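Side-chain contacts in N-terminal acetyltransferase-like protein (Chaetomium thermophilum, PDB 5NNP), which probably serves as the TPR-repeat auxiliary subunit of an N-terminal acetyltransferase, a scaffold that holds a catalytic partner chain: residues D257-L262 with D281-K286; R289-K294 with T315-K320; T308-Y313 with A343-E348. All blocks are in the same frame, centred on the assembly; numbering follows the deposited sequence.

Contact 1. Residues D257-L262 with D281-K286; sequences DYYKGL and DEYAAK
Y283 meets Y259 with its root and L262 with its ring. Followed outward from the backbone, its CB comes first, and this atom lies at the rim of the Y259 ring, near the ring plane. Y283 CB is 4.0 Å from Y259 OH and 4.3 Å from Y259 CE1. CG stands beside the backbone N of Y283, opposite its carbonyl carbon (chi1 -75°), which carries the ring on past the Y259 phenol toward helix 256-265. The two tyrosines thus run antiparallel past one another and do not stack. Further out, Y283 CE2 meets L262 CD2 at 4.1 Å, and this methyl approaches the ring obliquely. L262 comes from the opposite direction, its CB turned toward helix 273-286. R246 of helix 238-251 touches both L262 and Y283.

The Y259 ring stacks instead on Y280, one turn before Y283 on the same helix. The Y259 hydroxyl is hydrogen-bonded to the backbone oxygen of P253, and A293 of helix 292-295 also packs on Y259. The buried phenol oxygen is therefore satisfied by backbone while its flank takes part in apolar packing. All three touching residues are buried. With no hydrogen bond or charge pair across it, the join between helices 256-265 and 273-286 of this helical-repeat scaffold relies on the fit of aromatic and aliphatic surfaces.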
loop_
_atom_site.group_PDB
_atom_site.type_symbol
_atom_site.label_atom_id
_atom_site.label_comp_id
_atom_site.label_asym_id
_atom_site.label_seq_id
_atom_site.Cartn_x
_atom_site.Cartn_y
_atom_site.Cartn_z
ATOM N N ASP A 257 -16.303 -4.053 -13.363
ATOM C CA ASP A 257 -16.792 -2.752 -13.810
ATOM C C ASP A 257 -17.040 -2.656 -15.315
ATOM O O ASP A 257 -17.867 -1.845 -15.749
ATOM C CB ASP A 257 -15.831 -1.645 -13.380
ATOM C CG ASP A 257 -15.862 -1.405 -11.893
ATOM O OD1 ASP A 257 -16.827 -1.863 -11.240
ATOM O OD2 ASP A 257 -14.925 -0.768 -11.376
ATOM N N TYR A 258 -16.346 -3.466 -16.112
ATOM C CA TYR A 258 -16.581 -3.445 -17.557
ATOM C C TYR A 258 -17.991 -3.953 -17.855
ATOM O O TYR A 258 -18.662 -3.427 -18.747
ATOM C CB TYR A 258 -15.547 -4.280 -18.322
ATOM C CG TYR A 258 -14.108 -3.818 -18.166
ATOM C CD1 TYR A 258 -13.806 -2.503 -17.805
ATOM C CD2 TYR A 258 -13.055 -4.697 -18.370
ATOM C CE1 TYR A 258 -12.493 -2.080 -17.661
ATOM C CE2 TYR A 258 -11.741 -4.283 -18.220
ATOM C CZ TYR A 258 -11.463 -2.971 -17.868
ATOM O OH TYR A 258 -10.155 -2.556 -17.706
ATOM N N TYR A 259 -18.451 -4.966 -17.111
ATOM C CA TYR A 259 -19.828 -5.428 -17.300
ATOM C C TYR A 259 -20.825 -4.332 -16.874
ATOM O O TYR A 259 -21.797 -4.063 -17.583
ATOM C CB TYR A 259 -20.099 -6.726 -16.529
ATOM C CG TYR A 259 -19.334 -7.930 -17.034
ATOM C CD1 TYR A 259 -19.810 -8.684 -18.098
ATOM C CD2 TYR A 259 -18.145 -8.325 -16.433
ATOM C CE1 TYR A 259 -19.114 -9.794 -18.565
ATOM C CE2 TYR A 259 -17.441 -9.424 -16.892
ATOM C CZ TYR A 259 -17.931 -10.155 -17.959
ATOM O OH TYR A 259 -17.226 -11.252 -18.403
ATOM N N LYS A 260 -20.578 -3.704 -15.725
ATOM C CA LYS A 260 -21.437 -2.619 -15.259
ATOM C C LYS A 260 -21.555 -1.539 -16.329
ATOM O O LYS A 260 -22.663 -1.157 -16.713
ATOM C CB LYS A 260 -20.913 -2.014 -13.954
ATOM C CG LYS A 260 -21.121 -2.903 -12.743
ATOM C CD LYS A 260 -20.626 -2.261 -11.462
ATOM C CE LYS A 260 -20.894 -3.162 -10.266
ATOM N NZ LYS A 260 -20.573 -2.473 -8.984
ATOM N N GLY A 261 -20.405 -1.078 -16.822
ATOM C CA GLY A 261 -20.346 -0.102 -17.891
ATOM C C GLY A 261 -21.131 -0.488 -19.132
ATOM O O GLY A 261 -21.928 0.308 -19.624
ATOM N N LEU A 262 -20.912 -1.698 -19.642
ATOM C CA LEU A 262 -21.636 -2.171 -20.821
ATOM C C LEU A 262 -23.127 -2.128 -20.574
ATOM O O LEU A 262 -23.896 -1.539 -21.345
ATOM C CB LEU A 262 -21.227 -3.602 -21.192
ATOM C CG LEU A 262 -21.962 -4.191 -22.402
ATOM C CD1 LEU A 262 -21.748 -3.317 -23.650
ATOM C CD2 LEU A 262 -21.537 -5.635 -22.676
ATOM N N ASP A 281 -24.018 -14.269 -20.580
ATOM C CA ASP A 281 -23.941 -15.548 -21.276
ATOM C C ASP A 281 -23.121 -15.383 -22.546
ATOM O O ASP A 281 -22.357 -16.267 -22.931
ATOM C CB ASP A 281 -25.341 -16.088 -21.600
ATOM C CG ASP A 281 -26.090 -16.533 -20.362
ATOM O OD1 ASP A 281 -25.434 -16.830 -19.348
ATOM O OD2 ASP A 281 -27.334 -16.592 -20.396
ATOM N N GLU A 282 -23.269 -14.233 -23.183
ATOM C CA GLU A 282 -22.551 -13.976 -24.412
ATOM C C GLU A 282 -21.045 -14.067 -24.218
ATOM O O GLU A 282 -20.364 -14.691 -25.022
ATOM C CB GLU A 282 -22.926 -12.612 -24.962
ATOM C CG GLU A 282 -22.237 -12.294 -26.256
ATOM C CD GLU A 282 -22.631 -10.950 -26.787
ATOM O OE1 GLU A 282 -23.848 -10.660 -26.789
ATOM O OE2 GLU A 282 -21.726 -10.185 -27.188
ATOM N N TYR A 283 -20.522 -13.468 -23.148
ATOM C CA TYR A 283 -19.079 -13.520 -22.911
ATOM C C TYR A 283 -18.647 -14.855 -22.333
ATOM O O TYR A 283 -17.514 -15.268 -22.537
ATOM C CB TYR A 283 -18.630 -12.348 -22.027
ATOM C CG TYR A 283 -18.624 -11.076 -22.859
ATOM C CD1 TYR A 283 -17.510 -10.714 -23.605
ATOM C CD2 TYR A 283 -19.758 -10.288 -22.963
ATOM C CE1 TYR A 283 -17.517 -9.593 -24.390
ATOM C CE2 TYR A 283 -19.769 -9.175 -23.741
ATOM C CZ TYR A 283 -18.656 -8.823 -24.459
ATOM O OH TYR A 283 -18.686 -7.689 -25.250
ATOM N N ALA A 284 -19.556 -15.544 -21.648
ATOM C CA ALA A 284 -19.266 -16.880 -21.115
ATOM C C ALA A 284 -19.056 -17.888 -22.253
ATOM O O ALA A 284 -18.174 -18.745 -22.198
ATOM C CB ALA A 284 -20.380 -17.342 -20.196
ATOM N N ALA A 285 -19.879 -17.767 -23.284
ATOM C CA ALA A 285 -19.727 -18.556 -24.495
ATOM C C ALA A 285 -18.424 -18.218 -25.217
ATOM O O ALA A 285 -17.728 -19.104 -25.713
ATOM C CB ALA A 285 -20.912 -18.326 -25.418
ATOM N N LYS A 286 -18.103 -16.928 -25.275
ATOM C CA LYS A 286 -16.954 -16.449 -26.029
ATOM C C LYS A 286 -15.665 -16.736 -25.278
ATOM O O LYS A 286 -14.609 -16.902 -25.881
ATOM C CB LYS A 286 -17.091 -14.946 -26.302
ATOM C CG LYS A 286 -16.149 -14.379 -27.352
ATOM C CD LYS A 286 -16.399 -12.899 -27.562
ATOM C CE LYS A 286 -15.462 -12.313 -28.611
ATOM N NZ LYS A 286 -15.660 -10.841 -28.757
#

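Contact 2. Residues R289-K294 with T315-K320; sequences RSDAAK and TLMFDK. With CMC (carboxymethyl coenzyme *a), chain B.
K320 starts with CG anti to its backbone N (chi1 -160°), then bends at its last two torsions, while R289 bends at chi2 and chi3; both side chains end at the 3'-phosphate of carboxymethyl coenzyme A. R289 NH2 donates to O7A of the ligand at 3.1 Å, with an N-H...O angle of 159°. The oxygen sits at the edge of the guanidinium, in its plane. K320 NZ binds O8A of the same phosphate at 3.1 Å. The phosphate thus lies between two cations from separate segments and probably offsets their like charge. R289 NH1 also forms a salt bridge to an acidic side chain of another protein chain.

Direct contact between the two segments is sparse. K294 CE rests on L316 CD1 at 3.9 Å, the two side chains crossing at about a right angle. M317 CE lies 4.3 Å from D291 OD1, an oxygen whose hydrogen-bond partner is Y313 OH. D291 OD2 forms a salt bridge with R295. S290 OG accepts from A293 N at 2.9 Å, a capping bond at the turn leading into helix 292-295. The arrangement is a composite coenzyme A site: the scaffold grips the 3'-phosphate while another chain also binds the ligand.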
loop_
_atom_site.group_PDB
_atom_site.type_symbol
_atom_site.label_atom_id
_atom_site.label_comp_id
_atom_site.label_asym_id
_atom_site.label_seq_id
_atom_site.Cartn_x
_atom_site.Cartn_y
_atom_site.Cartn_z
ATOM N N ARG A 289 -13.217 -19.922 -20.178
ATOM C CA ARG A 289 -12.411 -19.975 -18.959
ATOM C C ARG A 289 -12.693 -18.816 -18.010
ATOM O O ARG A 289 -12.090 -18.727 -16.936
ATOM C CB ARG A 289 -10.920 -19.984 -19.288
ATOM C CG ARG A 289 -10.501 -20.990 -20.324
ATOM C CD ARG A 289 -9.100 -21.492 -20.013
ATOM N NE ARG A 289 -9.160 -22.619 -19.091
ATOM C CZ ARG A 289 -8.101 -23.253 -18.608
ATOM N NH1 ARG A 289 -6.883 -22.865 -18.950
ATOM N NH2 ARG A 289 -8.265 -24.276 -17.780
ATOM N N SER A 290 -13.572 -17.901 -18.406
ATOM C CA SER A 290 -13.912 -16.812 -17.501
ATOM C C SER A 290 -14.792 -17.314 -16.374
ATOM O O SER A 290 -15.869 -17.858 -16.615
ATOM C CB SER A 290 -14.622 -15.674 -18.223
ATOM O OG SER A 290 -15.170 -14.784 -17.262
ATOM N N ASP A 291 -14.324 -17.143 -15.144
ATOM C CA ASP A 291 -15.159 -17.433 -13.994
ATOM C C ASP A 291 -16.224 -16.347 -13.868
ATOM O O ASP A 291 -17.396 -16.646 -13.617
ATOM C CB ASP A 291 -14.342 -17.518 -12.711
ATOM C CG ASP A 291 -15.166 -18.008 -11.541
ATOM O OD1 ASP A 291 -15.783 -19.103 -11.643
ATOM O OD2 ASP A 291 -15.211 -17.294 -10.524
ATOM N N ALA A 292 -15.806 -15.094 -14.059
ATOM C CA ALA A 292 -16.688 -13.937 -13.938
ATOM C C ALA A 292 -17.968 -14.070 -14.771
ATOM O O ALA A 292 -19.077 -13.808 -14.278
ATOM C CB ALA A 292 -15.944 -12.670 -14.335
ATOM N N ALA A 293 -17.809 -14.474 -16.029
ATOM C CA ALA A 293 -18.933 -14.550 -16.950
ATOM C C ALA A 293 -19.964 -15.601 -16.518
ATOM O O ALA A 293 -21.081 -15.621 -17.037
ATOM C CB ALA A 293 -18.438 -14.833 -18.365
ATOM N N LYS A 294 -19.595 -16.471 -15.579
ATOM C CA LYS A 294 -20.539 -17.456 -15.046
ATOM C C LYS A 294 -21.049 -17.073 -13.667
ATOM O O LYS A 294 -22.200 -17.347 -13.332
ATOM C CB LYS A 294 -19.900 -18.845 -14.960
ATOM C CG LYS A 294 -19.441 -19.427 -16.278
ATOM C CD LYS A 294 -18.666 -20.723 -16.051
ATOM C CE LYS A 294 -18.495 -21.500 -17.341
ATOM N NZ LYS A 294 -17.498 -20.865 -18.252
ATOM N N THR A 315 -21.843 -27.568 -9.888
ATOM C CA THR A 315 -21.454 -28.845 -10.481
ATOM C C THR A 315 -20.081 -28.769 -11.147
ATOM O O THR A 315 -19.255 -29.666 -10.982
ATOM C CB THR A 315 -22.469 -29.327 -11.528
ATOM O OG1 THR A 315 -23.771 -29.426 -10.939
ATOM C CG2 THR A 315 -22.049 -30.693 -12.082
ATOM N N LEU A 316 -19.858 -27.701 -11.911
ATOM C CA LEU A 316 -18.549 -27.436 -12.507
ATOM C C LEU A 316 -17.442 -27.422 -11.460
ATOM O O LEU A 316 -16.408 -28.069 -11.632
ATOM C CB LEU A 316 -18.537 -26.100 -13.249
ATOM C CG LEU A 316 -19.058 -26.089 -14.679
ATOM C CD1 LEU A 316 -19.233 -24.659 -15.136
ATOM C CD2 LEU A 316 -18.100 -26.818 -15.596
ATOM N N MET A 317 -17.650 -26.676 -10.381
ATOM C CA MET A 317 -16.572 -26.491 -9.423
ATOM C C MET A 317 -16.344 -27.771 -8.616
ATOM O O MET A 317 -15.203 -28.197 -8.424
ATOM C CB MET A 317 -16.858 -25.302 -8.494
ATOM C CG MET A 317 -17.072 -23.980 -9.227
ATOM S SD MET A 317 -15.615 -23.314 -10.092
ATOM C CE MET A 317 -14.940 -22.223 -8.832
ATOM N N PHE A 318 -17.422 -28.391 -8.153
ATOM C CA PHE A 318 -17.284 -29.616 -7.379
ATOM C C PHE A 318 -16.659 -30.725 -8.207
ATOM O O PHE A 318 -15.795 -31.441 -7.725
ATOM C CB PHE A 318 -18.629 -30.052 -6.824
ATOM C CG PHE A 318 -19.128 -29.159 -5.737
ATOM C CD1 PHE A 318 -18.248 -28.310 -5.079
ATOM C CD2 PHE A 318 -20.470 -29.146 -5.378
ATOM C CE1 PHE A 318 -18.691 -27.473 -4.069
ATOM C CE2 PHE A 318 -20.924 -28.312 -4.372
ATOM C CZ PHE A 318 -20.041 -27.475 -3.715
ATOM N N ASP A 319 -17.074 -30.850 -9.459
ATOM C CA ASP A 319 -16.521 -31.884 -10.323
ATOM C C ASP A 319 -15.026 -31.700 -10.524
ATOM O O ASP A 319 -14.273 -32.672 -10.644
ATOM C CB ASP A 319 -17.238 -31.896 -11.664
ATOM C CG ASP A 319 -18.579 -32.589 -11.587
ATOM O OD1 ASP A 319 -18.890 -33.175 -10.525
ATOM O OD2 ASP A 319 -19.312 -32.561 -12.592
ATOM N N LYS A 320 -14.614 -30.439 -10.546
ATOM C CA LYS A 320 -13.227 -30.065 -10.720
ATOM C C LYS A 320 -12.494 -30.220 -9.381
ATOM O O LYS A 320 -11.270 -30.194 -9.313
ATOM C CB LYS A 320 -13.149 -28.630 -11.260
ATOM C CG LYS A 320 -11.829 -28.253 -11.931
ATOM C CD LYS A 320 -11.793 -26.767 -12.300
ATOM C CE LYS A 320 -10.368 -26.182 -12.236
ATOM N NZ LYS A 320 -9.426 -26.719 -13.277
HETATM N N1A CMC B . -1.868 -29.036 -8.465
HETATM C C2A CMC B . -1.595 -29.242 -9.786
HETATM N N3A CMC B . -1.836 -28.272 -10.713
HETATM C C4A CMC B . -2.358 -27.076 -10.329
HETATM C C5A CMC B . -2.640 -26.849 -8.966
HETATM C C6A CMC B . -2.381 -27.860 -8.036
HETATM N N6A CMC B . -2.655 -27.644 -6.689
HETATM N N7A CMC B . -3.186 -25.478 -8.879
HETATM C C8A CMC B . -3.193 -24.994 -10.154
HETATM N N9A CMC B . -2.714 -25.952 -10.944
HETATM C C1B CMC B . -2.569 -25.757 -12.346
HETATM C C2B CMC B . -3.721 -26.272 -13.108
HETATM O O2B CMC B . -3.234 -27.086 -14.181
HETATM C C3B CMC B . -4.362 -25.108 -13.697
HETATM O O3B CMC B . -4.701 -25.402 -15.062
HETATM P P3B CMC B . -6.115 -26.039 -15.359
HETATM O O7A CMC B . -6.215 -26.408 -16.781
HETATM O O8A CMC B . -7.286 -25.090 -14.897
HETATM O O9A CMC B . -6.214 -27.344 -14.711
HETATM C C4B CMC B . -3.313 -24.067 -13.734
HETATM O O4B CMC B . -2.495 -24.336 -12.612
HETATM C C5B CMC B . -3.981 -22.746 -13.552
HETATM O O5B CMC B . -4.709 -22.887 -12.327
HETATM P P1A CMC B . -4.850 -21.509 -11.503
HETATM O O1A CMC B . -6.135 -21.479 -10.724
HETATM O O2A CMC B . -4.855 -20.342 -12.481
HETATM O O3A CMC B . -3.604 -21.331 -10.474
HETATM P P2A CMC B . -3.669 -20.662 -9.048
HETATM O O4A CMC B . -4.235 -21.655 -8.072
HETATM O O5A CMC B . -4.540 -19.457 -9.093
HETATM O O6A CMC B . -2.218 -20.233 -8.621
HETATM C CBP CMC B . 0.043 -20.680 -7.923
HETATM C CCP CMC B . -1.117 -21.069 -8.901
HETATM C CDP CMC B . 0.358 -19.177 -8.216
HETATM C CEP CMC B . 1.322 -21.545 -8.199
HETATM C CAP CMC B . -0.456 -20.916 -6.472
HETATM O OAP CMC B . -0.630 -22.267 -6.230
HETATM C C9P CMC B . 0.438 -20.342 -5.365
HETATM O O9P CMC B . 0.303 -19.167 -4.993
HETATM N N8P CMC B . 1.426 -21.185 -4.716
HETATM C C7P CMC B . 2.261 -20.673 -3.642
HETATM C C6P CMC B . 3.186 -19.496 -4.069
HETATM C C5P CMC B . 3.964 -19.955 -5.279
HETATM O O5P CMC B . 4.516 -21.030 -5.272
HETATM N N4P CMC B . 4.012 -19.112 -6.435
HETATM C C3P CMC B . 4.718 -19.565 -7.615
HETATM C C2P CMC B . 6.100 -18.920 -7.709
HETATM S S1P CMC B . 6.908 -19.540 -9.206
HETATM C C1 CMC B . 7.444 -18.133 -10.194
HETATM C C2 CMC B . 7.846 -17.035 -9.237
HETATM O O21 CMC B . 7.061 -16.148 -8.930
#

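Contact 3. Residues T308-Y313 with A343-E348; sequences TTAKAY and ASLAEE
The two helical segments 308-313 and 343-348 cross at -47°, with axes 10.0 Å apart, and come nearest at K311 and L345, whose CA atoms are 6.1 Å apart. L345 points toward the other helix and sends its two methyls to different partners. CD1 lies 3.7 Å from A310 CB and 3.5 Å from the backbone N of K311. CD2 meets the lysine chain, 3.7 Å from K311 CD. With CG anti to its backbone N (chi1 -174°) and an extended chain, K311 passes slantwise across L345 and on toward E348, whose side chain crosses it at about a right angle. K311 NZ and E348 OE1 are modelled as a salt bridge, but too close together, so its detail is doubtful. E352, one turn further on, is a second acidic partner of this uncertainly placed NZ.

An alanine in place of L345 would remove both methyls and is likely to open a gap beside A310, with the aliphatic part of K311 set freer to move. L345 further touches R307 and L314 of helix 303-320. Helix 336-352 also packs on helix 369-381, through A346 on Y377 and L378, while Y313 reaches K294 and R295 of helix 292-295.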
loop_
_atom_site.group_PDB
_atom_site.type_symbol
_atom_site.label_atom_id
_atom_site.label_comp_id
_atom_site.label_asym_id
_atom_site.label_seq_id
_atom_site.Cartn_x
_atom_site.Cartn_y
_atom_site.Cartn_z
ATOM N N THR A 308 -31.242 -22.649 -10.565
ATOM C CA THR A 308 -30.841 -23.325 -11.789
ATOM C C THR A 308 -29.420 -22.978 -12.213
ATOM O O THR A 308 -28.626 -23.874 -12.510
ATOM C CB THR A 308 -31.797 -22.990 -12.936
ATOM O OG1 THR A 308 -33.118 -23.432 -12.595
ATOM C CG2 THR A 308 -31.352 -23.679 -14.220
ATOM N N THR A 309 -29.103 -21.684 -12.238
ATOM C CA THR A 309 -27.761 -21.222 -12.581
ATOM C C THR A 309 -26.735 -21.640 -11.527
ATOM O O THR A 309 -25.607 -22.017 -11.853
ATOM C CB THR A 309 -27.701 -19.685 -12.733
ATOM O OG1 THR A 309 -28.614 -19.250 -13.750
ATOM C CG2 THR A 309 -26.299 -19.260 -13.096
ATOM N N ALA A 310 -27.132 -21.555 -10.260
ATOM C CA ALA A 310 -26.248 -21.901 -9.154
ATOM C C ALA A 310 -25.901 -23.391 -9.136
ATOM O O ALA A 310 -24.767 -23.766 -8.814
ATOM C CB ALA A 310 -26.875 -21.495 -7.832
ATOM N N LYS A 311 -26.867 -24.245 -9.480
ATOM C CA LYS A 311 -26.578 -25.671 -9.544
ATOM C C LYS A 311 -25.530 -25.951 -10.620
ATOM O O LYS A 311 -24.542 -26.643 -10.369
ATOM C CB LYS A 311 -27.843 -26.486 -9.807
ATOM C CG LYS A 311 -27.604 -27.992 -9.737
ATOM C CD LYS A 311 -28.868 -28.761 -9.365
ATOM C CE LYS A 311 -28.537 -30.223 -9.123
ATOM N NZ LYS A 311 -29.733 -31.054 -8.832
ATOM N N ALA A 312 -25.722 -25.380 -11.807
ATOM C CA ALA A 312 -24.795 -25.607 -12.916
ATOM C C ALA A 312 -23.384 -25.090 -12.619
ATOM O O ALA A 312 -22.402 -25.689 -13.062
ATOM C CB ALA A 312 -25.321 -24.982 -14.164
ATOM N N TYR A 313 -23.278 -24.000 -11.863
ATOM C CA TYR A 313 -21.970 -23.487 -11.483
ATOM C C TYR A 313 -21.327 -24.404 -10.445
ATOM O O TYR A 313 -20.158 -24.775 -10.577
ATOM C CB TYR A 313 -22.075 -22.052 -10.950
ATOM C CG TYR A 313 -20.761 -21.435 -10.551
ATOM C CD1 TYR A 313 -19.946 -20.840 -11.493
ATOM C CD2 TYR A 313 -20.328 -21.447 -9.224
ATOM C CE1 TYR A 313 -18.724 -20.262 -11.135
ATOM C CE2 TYR A 313 -19.106 -20.874 -8.850
ATOM C CZ TYR A 313 -18.312 -20.280 -9.818
ATOM O OH TYR A 313 -17.097 -19.707 -9.487
ATOM N N ALA A 343 -26.710 -24.125 0.092
ATOM C CA ALA A 343 -26.503 -25.286 0.947
ATOM C C ALA A 343 -27.328 -26.489 0.450
ATOM O O ALA A 343 -26.839 -27.630 0.391
ATOM C CB ALA A 343 -26.849 -24.941 2.377
ATOM N N SER A 344 -28.573 -26.217 0.076
ATOM C CA SER A 344 -29.451 -27.245 -0.448
ATOM C C SER A 344 -28.876 -27.853 -1.723
ATOM O O SER A 344 -28.936 -29.061 -1.915
ATOM C CB SER A 344 -30.849 -26.673 -0.705
ATOM O OG SER A 344 -31.693 -27.620 -1.336
ATOM N N LEU A 345 -28.317 -27.023 -2.596
ATOM C CA LEU A 345 -27.736 -27.530 -3.834
ATOM C C LEU A 345 -26.505 -28.401 -3.582
ATOM O O LEU A 345 -26.292 -29.404 -4.275
ATOM C CB LEU A 345 -27.372 -26.378 -4.762
ATOM C CG LEU A 345 -28.589 -25.739 -5.424
ATOM C CD1 LEU A 345 -28.128 -24.583 -6.280
ATOM C CD2 LEU A 345 -29.350 -26.774 -6.245
ATOM N N ALA A 346 -25.695 -28.013 -2.603
ATOM C CA ALA A 346 -24.524 -28.797 -2.234
ATOM C C ALA A 346 -24.946 -30.169 -1.718
ATOM O O ALA A 346 -24.403 -31.195 -2.116
ATOM C CB ALA A 346 -23.700 -28.072 -1.186
ATOM N N GLU A 347 -25.916 -30.173 -0.817
ATOM C CA GLU A 347 -26.451 -31.404 -0.279
ATOM C C GLU A 347 -27.014 -32.257 -1.412
ATOM O O GLU A 347 -26.889 -33.485 -1.415
ATOM C CB GLU A 347 -27.528 -31.099 0.762
ATOM C CG GLU A 347 -27.777 -32.243 1.722
ATOM C CD GLU A 347 -26.709 -32.341 2.789
ATOM O OE1 GLU A 347 -26.333 -31.284 3.332
ATOM O OE2 GLU A 347 -26.249 -33.469 3.081
ATOM N N GLU A 348 -27.618 -31.581 -2.382
ATOM C CA GLU A 348 -28.234 -32.220 -3.535
ATOM C C GLU A 348 -27.181 -32.897 -4.405
ATOM O O GLU A 348 -27.385 -34.002 -4.904
ATOM C CB GLU A 348 -29.006 -31.182 -4.338
ATOM C CG GLU A 348 -30.226 -31.678 -5.039
ATOM C CD GLU A 348 -30.940 -30.551 -5.774
ATOM O OE1 GLU A 348 -30.492 -30.189 -6.885
ATOM O OE2 GLU A 348 -31.935 -30.007 -5.243
#

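How the contacts relate
Contact 1 is buried, while contacts 2 and 3 are partly so. Their chemistry follows: apolar and aromatic in contact 1, sparse packing beside a coenzyme A phosphate in contact 2, and a leucine packed on an alanine and a lysine chain, with an acidic partner nearby, in contact 3. Contacts 2 and 3 share helix 303-320, and their centres are about 12 Å apart. They also meet where F318 CE2 packs on A346 CA at 4.2 Å. Contacts 1 and 2 touch through A293, whose CB is 3.5 Å from A284 CA. Contacts 1 and 3 do not touch. Among the three, contact 2 alone reaches another protein chain.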